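Local coordinates for protein short chain dehydrogenase (A0QTM2 homolog) (Mycobacterium thermoresistibile, PDB 3SC4) that probably catalyses NAD(P)(H)-dependent oxidation or reduction, as expected of a Rossmann-fold member of the short-chain dehydrogenase family, at residues Leu114-Phe117 with Asp118-Gly122; Pro165-Met168 with Ala169-Met173; Asp256-Val259 with Tyr260-Val263. All blocks are in the same frame, centred on the assembly; numbering follows the deposited sequence. Where two conformers were deposited one is given.

Interaction 1 of 3, residues Leu114-Phe117 with Asp118-Gly122. With SO4 (sulfate ion), chain M.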
# COMPACT_ATOMS: atom_id res chain seq x y z
N LEU B 114 -3.27 13.90 7.72
CA LEU B 114 -2.43 13.63 6.58
C LEU B 114 -0.93 13.63 6.96
O LEU B 114 -0.17 12.80 6.48
CB LEU B 114 -2.75 14.66 5.49
CG LEU B 114 -2.47 14.28 4.05
CD1 LEU B 114 -3.04 12.88 3.63
CD2 LEU B 114 -3.02 15.43 3.19
N LYS B 115 -0.52 14.53 7.84
CA LYS B 115 0.88 14.65 8.24
C LYS B 115 1.36 13.38 8.95
O LYS B 115 2.48 12.92 8.77
CB LYS B 115 1.06 15.89 9.13
CG LYS B 115 2.50 16.16 9.67
CD LYS B 115 2.54 17.41 10.64
CE LYS B 115 3.33 18.63 10.08
NZ LYS B 115 4.80 18.67 10.51
N ARG B 116 0.49 12.80 9.76
CA ARG B 116 0.82 11.55 10.43
C ARG B 116 0.83 10.40 9.43
O ARG B 116 1.71 9.55 9.48
CB ARG B 116 -0.18 11.28 11.53
CG ARG B 116 0.01 9.95 12.23
CD ARG B 116 1.35 9.84 12.94
NE ARG B 116 1.56 10.89 13.95
CZ ARG B 116 2.52 10.85 14.86
NH1 ARG B 116 2.62 11.83 15.73
NH2 ARG B 116 3.39 9.84 14.90
N PHE B 117 -0.15 10.39 8.54
CA PHE B 117 -0.21 9.40 7.47
C PHE B 117 1.10 9.39 6.69
O PHE B 117 1.65 8.33 6.45
CB PHE B 117 -1.38 9.69 6.52
CG PHE B 117 -1.44 8.79 5.34
CD1 PHE B 117 -2.23 7.66 5.37
CD2 PHE B 117 -0.68 9.06 4.20
CE1 PHE B 117 -2.28 6.81 4.29
CE2 PHE B 117 -0.73 8.22 3.11
CZ PHE B 117 -1.53 7.09 3.15
N ASP B 118 1.57 10.57 6.29
CA ASP B 118 2.79 10.70 5.49
C ASP B 118 4.01 10.19 6.23
O ASP B 118 4.93 9.64 5.64
CB ASP B 118 3.06 12.14 5.09
CG ASP B 118 2.06 12.65 4.11
OD1 ASP B 118 1.35 11.84 3.50
OD2 ASP B 118 1.98 13.88 3.96
N LEU B 119 4.02 10.32 7.52
CA LEU B 119 5.16 9.83 8.23
C LEU B 119 5.15 8.29 8.17
O LEU B 119 6.20 7.65 7.95
CB LEU B 119 5.14 10.43 9.62
CG LEU B 119 6.19 9.96 10.59
CD1 LEU B 119 6.37 11.01 11.69
CD2 LEU B 119 5.67 8.64 11.11
N MET B 120 3.97 7.69 8.28
CA MET B 120 3.86 6.23 8.19
C MET B 120 4.15 5.68 6.77
O MET B 120 4.88 4.72 6.60
CB MET B 120 2.45 5.77 8.65
CG MET B 120 2.17 6.00 10.12
SD MET B 120 0.74 5.13 10.80
CE MET B 120 -0.38 6.46 10.62
N ASN B 121 3.49 6.27 5.77
CA ASN B 121 3.66 5.90 4.39
C ASN B 121 5.12 6.18 4.02
O ASN B 121 5.81 5.34 3.41
CB ASN B 121 2.68 6.71 3.55
CG ASN B 121 2.74 6.41 2.04
OD1 ASN B 121 2.23 5.38 1.55
ND2 ASN B 121 3.29 7.36 1.29
N GLY B 122 5.63 7.34 4.46
CA GLY B 122 6.99 7.75 4.10
C GLY B 122 8.04 6.78 4.56
O GLY B 122 8.87 6.32 3.77
S SO4 M . -1.01 13.01 15.40
O1 SO4 M . -0.62 12.19 14.28
O2 SO4 M . -2.43 13.40 15.25
O3 SO4 M . -0.14 14.18 15.41
O4 SO4 M . -0.80 12.20 16.62
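Phe-117 meets Asp-118 and Asn-121 in different ways on the first turns of helix 114-135. The carboxylate of Asp-118 stands across the ring, the two planes 74° apart, and Asp-118 OD1 lies in the plane of the Phe-117 ring at its edge, 3.5 Å from CD2. A carboxylate oxygen there faces the slightly positive C-H rim and not the pi cloud. The same OD1 forms a salt bridge with Arg-126 of the second subunit, which probably fixes the rotation of the group. One turn on, the CB of Asn-121 packs obliquely against Phe-117 CE2 at 3.8 Å. The ring gets there because its CG is anti to the backbone N (chi1 176°), which swings it forward along the helix. The backbone bond from Asn-121 N to Phe-117 O, 2.8 Å, joins the same two residues.

On another side of the helix, Arg-116 and Met-120 slant past each other, Arg-116 CG touching Met-120 CE at 3.9 Å. The arginine bends at chi2 and chi3, which brings its NE toward a sulfate, probably from the crystallisation liquor. Arg-116 NE is modelled 2.6 Å from sulfate O1, a hydrogen bond left doubtful because O1 also crowds CB and CG of the same residue.

Phe-117 touches Met-168 and Met-120 touches Pro-165 and Ala-169, all on helix 164-183. Across the dimer interface Phe-117 stacks on Tyr-129 of the second subunit, consistent with the four-helix bundle by which classical short-chain dehydrogenases pair, here built from helices 114-135 and 164-183 of both chains.

Interaction 2 of 3, residues Pro165-Met168 with Ala169-Met173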
# COMPACT_ATOMS: atom_id res chain seq x y z
N PRO B 165 -4.87 3.65 8.23
CA PRO B 165 -3.55 4.20 7.94
C PRO B 165 -2.42 3.22 8.18
O PRO B 165 -1.55 3.02 7.32
CB PRO B 165 -3.44 5.38 8.92
CG PRO B 165 -4.87 5.73 9.22
CD PRO B 165 -5.60 4.44 9.23
N TYR B 166 -2.40 2.62 9.35
CA TYR B 166 -1.34 1.69 9.72
C TYR B 166 -1.40 0.42 8.90
O TYR B 166 -0.37 -0.06 8.46
CB TYR B 166 -1.40 1.37 11.23
CG TYR B 166 -0.24 0.58 11.76
CD1 TYR B 166 1.05 1.05 11.67
CD2 TYR B 166 -0.45 -0.63 12.40
CE1 TYR B 166 2.13 0.31 12.17
CE2 TYR B 166 0.59 -1.38 12.90
CZ TYR B 166 1.90 -0.93 12.78
OH TYR B 166 2.94 -1.68 13.30
N MET B 167 -2.59 -0.13 8.67
CA MET B 167 -2.72 -1.32 7.83
C MET B 167 -2.21 -1.02 6.44
O MET B 167 -1.52 -1.83 5.84
CB MET B 167 -4.16 -1.76 7.76
CG MET B 167 -4.42 -2.91 6.81
SD MET B 167 -4.77 -2.35 5.11
CE MET B 167 -6.30 -1.42 5.34
N MET B 168 -2.54 0.15 5.91
CA MET B 168 -2.04 0.53 4.57
C MET B 168 -0.50 0.52 4.51
O MET B 168 0.09 0.07 3.52
CB MET B 168 -2.55 1.93 4.16
CG MET B 168 -3.97 1.90 3.69
SD MET B 168 -4.61 3.56 3.45
CE MET B 168 -3.60 4.11 2.06
N ALA B 169 0.11 1.10 5.53
CA ALA B 169 1.54 1.23 5.59
C ALA B 169 2.17 -0.15 5.74
O ALA B 169 3.08 -0.51 4.99
CB ALA B 169 1.97 2.18 6.72
N LYS B 170 1.67 -0.95 6.68
CA LYS B 170 2.29 -2.25 6.91
C LYS B 170 2.05 -3.18 5.74
O LYS B 170 2.97 -3.86 5.33
CB LYS B 170 1.84 -2.92 8.22
CG LYS B 170 2.22 -2.19 9.53
CD LYS B 170 3.69 -1.77 9.63
CE LYS B 170 4.67 -2.94 9.68
NZ LYS B 170 6.06 -2.47 10.10
N TYR B 171 0.84 -3.25 5.21
CA TYR B 171 0.59 -4.08 4.04
C TYR B 171 1.40 -3.59 2.82
O TYR B 171 1.86 -4.39 2.00
CB TYR B 171 -0.90 -4.09 3.70
CG TYR B 171 -1.78 -5.04 4.54
CD1 TYR B 171 -1.37 -5.53 5.76
CD2 TYR B 171 -3.05 -5.37 4.11
CE1 TYR B 171 -2.21 -6.37 6.52
CE2 TYR B 171 -3.87 -6.19 4.84
CZ TYR B 171 -3.45 -6.69 6.05
OH TYR B 171 -4.30 -7.51 6.76
N GLY B 172 1.54 -2.27 2.70
CA GLY B 172 2.35 -1.67 1.64
C GLY B 172 3.79 -2.15 1.66
O GLY B 172 4.35 -2.46 0.61
N MET B 173 4.38 -2.25 2.86
CA MET B 173 5.73 -2.82 3.06
C MET B 173 5.77 -4.25 2.58
O MET B 173 6.67 -4.65 1.87
CB MET B 173 6.15 -2.84 4.54
CG MET B 173 6.78 -1.64 5.05
SD MET B 173 7.25 -1.81 6.79
CE MET B 173 8.92 -2.45 6.79
O HOH W 1 5.89 -2.17 12.71
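Regular alpha-helical bonds run from the N atoms of Ala-169, Lys-170, Tyr-171 and Gly-172 to the O atoms of Pro-165, Tyr-166, Met-167 and Met-168, and they set side chains four residues apart on the same flank of helix 164-183. Tyr-166 and Lys-170 form the YxxxK pair of the short-chain dehydrogenases, whose tyrosine and lysine are catalytic in relatives; a like role is probable here. The two side chains run side by side in the same direction. Lys-170 lays its methylene chain over one face of the Tyr-166 ring: CG sits 3.7 Å from the ring centroid in a CH-pi contact, offset toward the rim near CZ, and Lys-170 CD follows it 3.6 Å from Tyr-166 CE1. Successive bends at chi2 (-49°) and chi3 (-65°) bring the chain over the ring before it carries NZ onward. Trp-195 of strand 190-195 touches both residues.

On a second flank Met-167 crosses Tyr-171 obliquely. Met-167 CG stands over the centre of the Tyr-171 ring, 3.8 Å from the centroid, while Met-167 SD slips toward one side, 3.6 Å from Tyr-171 CD2, to give an oblique Met-aromatic contact. Leu-175 of the second subunit packs on both residues, and the phenol of Tyr-171 is held from the far end, its OH bonded to Arg-155 O.

Several acceptors surround Lys-170 NZ. It bonds to Leu-150 O and, weakly, to Gln-124 OE1 of helix 114-135. Lys-170 NZ also donates to a water oxygen at 2.6 Å, and that water is hydrogen-bonded in turn to Tyr-166 OH at 3.0 Å.

Interaction 3 of 3, residues Asp256-Val259 with Tyr260-Val263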
# COMPACT_ATOMS: atom_id res chain seq x y z
N ASP B 256 11.13 -25.60 22.08
CA ASP B 256 10.68 -24.93 23.29
C ASP B 256 10.63 -23.42 23.04
O ASP B 256 11.64 -22.75 23.19
CB ASP B 256 11.65 -25.28 24.42
CG ASP B 256 11.28 -24.63 25.76
OD1 ASP B 256 10.20 -24.02 25.86
OD2 ASP B 256 12.09 -24.74 26.71
N LEU B 257 9.48 -22.89 22.66
CA LEU B 257 9.35 -21.44 22.46
C LEU B 257 9.34 -20.60 23.75
O LEU B 257 9.43 -19.38 23.67
CB LEU B 257 8.09 -21.13 21.64
CG LEU B 257 8.06 -21.61 20.19
CD1 LEU B 257 6.62 -21.66 19.63
CD2 LEU B 257 8.99 -20.75 19.31
N SER B 258 9.23 -21.24 24.91
CA SER B 258 9.17 -20.51 26.19
C SER B 258 10.41 -19.68 26.46
O SER B 258 10.36 -18.72 27.22
CB SER B 258 8.97 -21.47 27.38
OG SER B 258 7.68 -22.05 27.37
N VAL B 259 11.54 -20.04 25.86
CA VAL B 259 12.75 -19.26 26.06
C VAL B 259 12.61 -17.83 25.51
O VAL B 259 13.45 -16.96 25.78
CB VAL B 259 13.98 -19.95 25.42
CG1 VAL B 259 14.21 -21.35 26.06
CG2 VAL B 259 13.82 -20.04 23.88
N TYR B 260 11.56 -17.60 24.72
CA TYR B 260 11.25 -16.26 24.20
C TYR B 260 10.19 -15.51 25.03
O TYR B 260 10.00 -14.31 24.87
CB TYR B 260 10.80 -16.36 22.74
CG TYR B 260 11.86 -17.00 21.87
CD1 TYR B 260 13.05 -16.34 21.60
CD2 TYR B 260 11.70 -18.28 21.37
CE1 TYR B 260 14.05 -16.92 20.84
CE2 TYR B 260 12.70 -18.87 20.59
CZ TYR B 260 13.87 -18.17 20.34
OH TYR B 260 14.85 -18.74 19.56
N ASP B 261 9.52 -16.23 25.91
CA ASP B 261 8.47 -15.64 26.73
C ASP B 261 9.11 -14.71 27.79
O ASP B 261 10.10 -15.06 28.43
CB ASP B 261 7.59 -16.73 27.38
CG ASP B 261 6.88 -17.62 26.35
OD1 ASP B 261 7.14 -17.46 25.14
OD2 ASP B 261 6.09 -18.49 26.76
N CYS B 262 8.56 -13.50 27.91
CA CYS B 262 9.01 -12.57 28.94
C CYS B 262 8.73 -13.20 30.30
O CYS B 262 9.55 -13.09 31.18
CB CYS B 262 8.27 -11.24 28.82
SG CYS B 262 8.52 -10.32 27.29
N VAL B 263 7.57 -13.86 30.44
CA VAL B 263 7.23 -14.65 31.63
C VAL B 263 6.63 -16.02 31.27
O VAL B 263 5.43 -16.11 30.97
CB VAL B 263 6.23 -13.90 32.53
CG1 VAL B 263 5.87 -14.76 33.77
CG2 VAL B 263 6.81 -12.53 32.95
O HOH W 2 5.63 -20.60 25.18
O HOH W 3 12.21 -16.53 29.08
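Val-259 and Tyr-260 make the close-packed part of this short 3-10 turn, while the polar side-chain ends of Ser-258 and Asp-261 meet through water, and weakly. The neighbouring valine and tyrosine point the same way, and Val-259 CG2 covers the buried Tyr-260 ring from the exposed side, lying over one face, offset toward its rim and 3.8 Å from the centroid. It can do so because this methyl sits between its own backbone N and carbonyl carbon, whereas CG1 is anti to the carbonyl. Leu-257 adds a looser touch, its CD2 4.2 Å from Tyr-260 CD2. Two i to i+3 backbone bonds wind the turn, Tyr-260 N to Leu-257 O at 3.0 Å and Asp-261 N to Ser-258 O at 2.9 Å. Just ahead, Asp-256 OD1 takes the N-H of Ser-258 in an Asx turn.

The water-linked part is slacker, although Asp-261 itself is buried. Ser-258 OG and Asp-261 OD2 stay 3.9 Å apart with a water between them. That water gives a firm bond to OD2, but its link to OG is weak, and the serine has a second conformer, so this bridge is doubtful. Another water donates to Asp-261 O at 2.7 Å and only weakly to Ser-258 O.

The turn follows helix 245-252, and Tyr-260 also packs on Leu-249 of that helix and on Val-223 of helix 222-232, where its OH is bonded to Asp-226. Asp-261 OD1 comes within 3.3 Å of another acceptor, Leu-257 O, yet it also forms a salt bridge with Arg-219; the arginine's charge would offset that closeness and probably favours an ionised carboxylate.

Interactions 1 and 2 belong to one interface: their centres are 11 Å apart, they sit on adjacent helices that touch each other, and both reach the second subunit. Interaction 2 is the more buried and pairs aromatic faces with aliphatic chains around a family motif; interaction 1 grades from a buried ring into charged, exposed residues at the start of its helix. Interaction 3 stands apart, about 24 Å from interaction 1 and about 17 Å from interaction 2 between nearest atoms. A short 3-10 turn in the loop after helix 245-252, it is largely buried with one exposed residue, and its packing and salt bridge stay within one subunit.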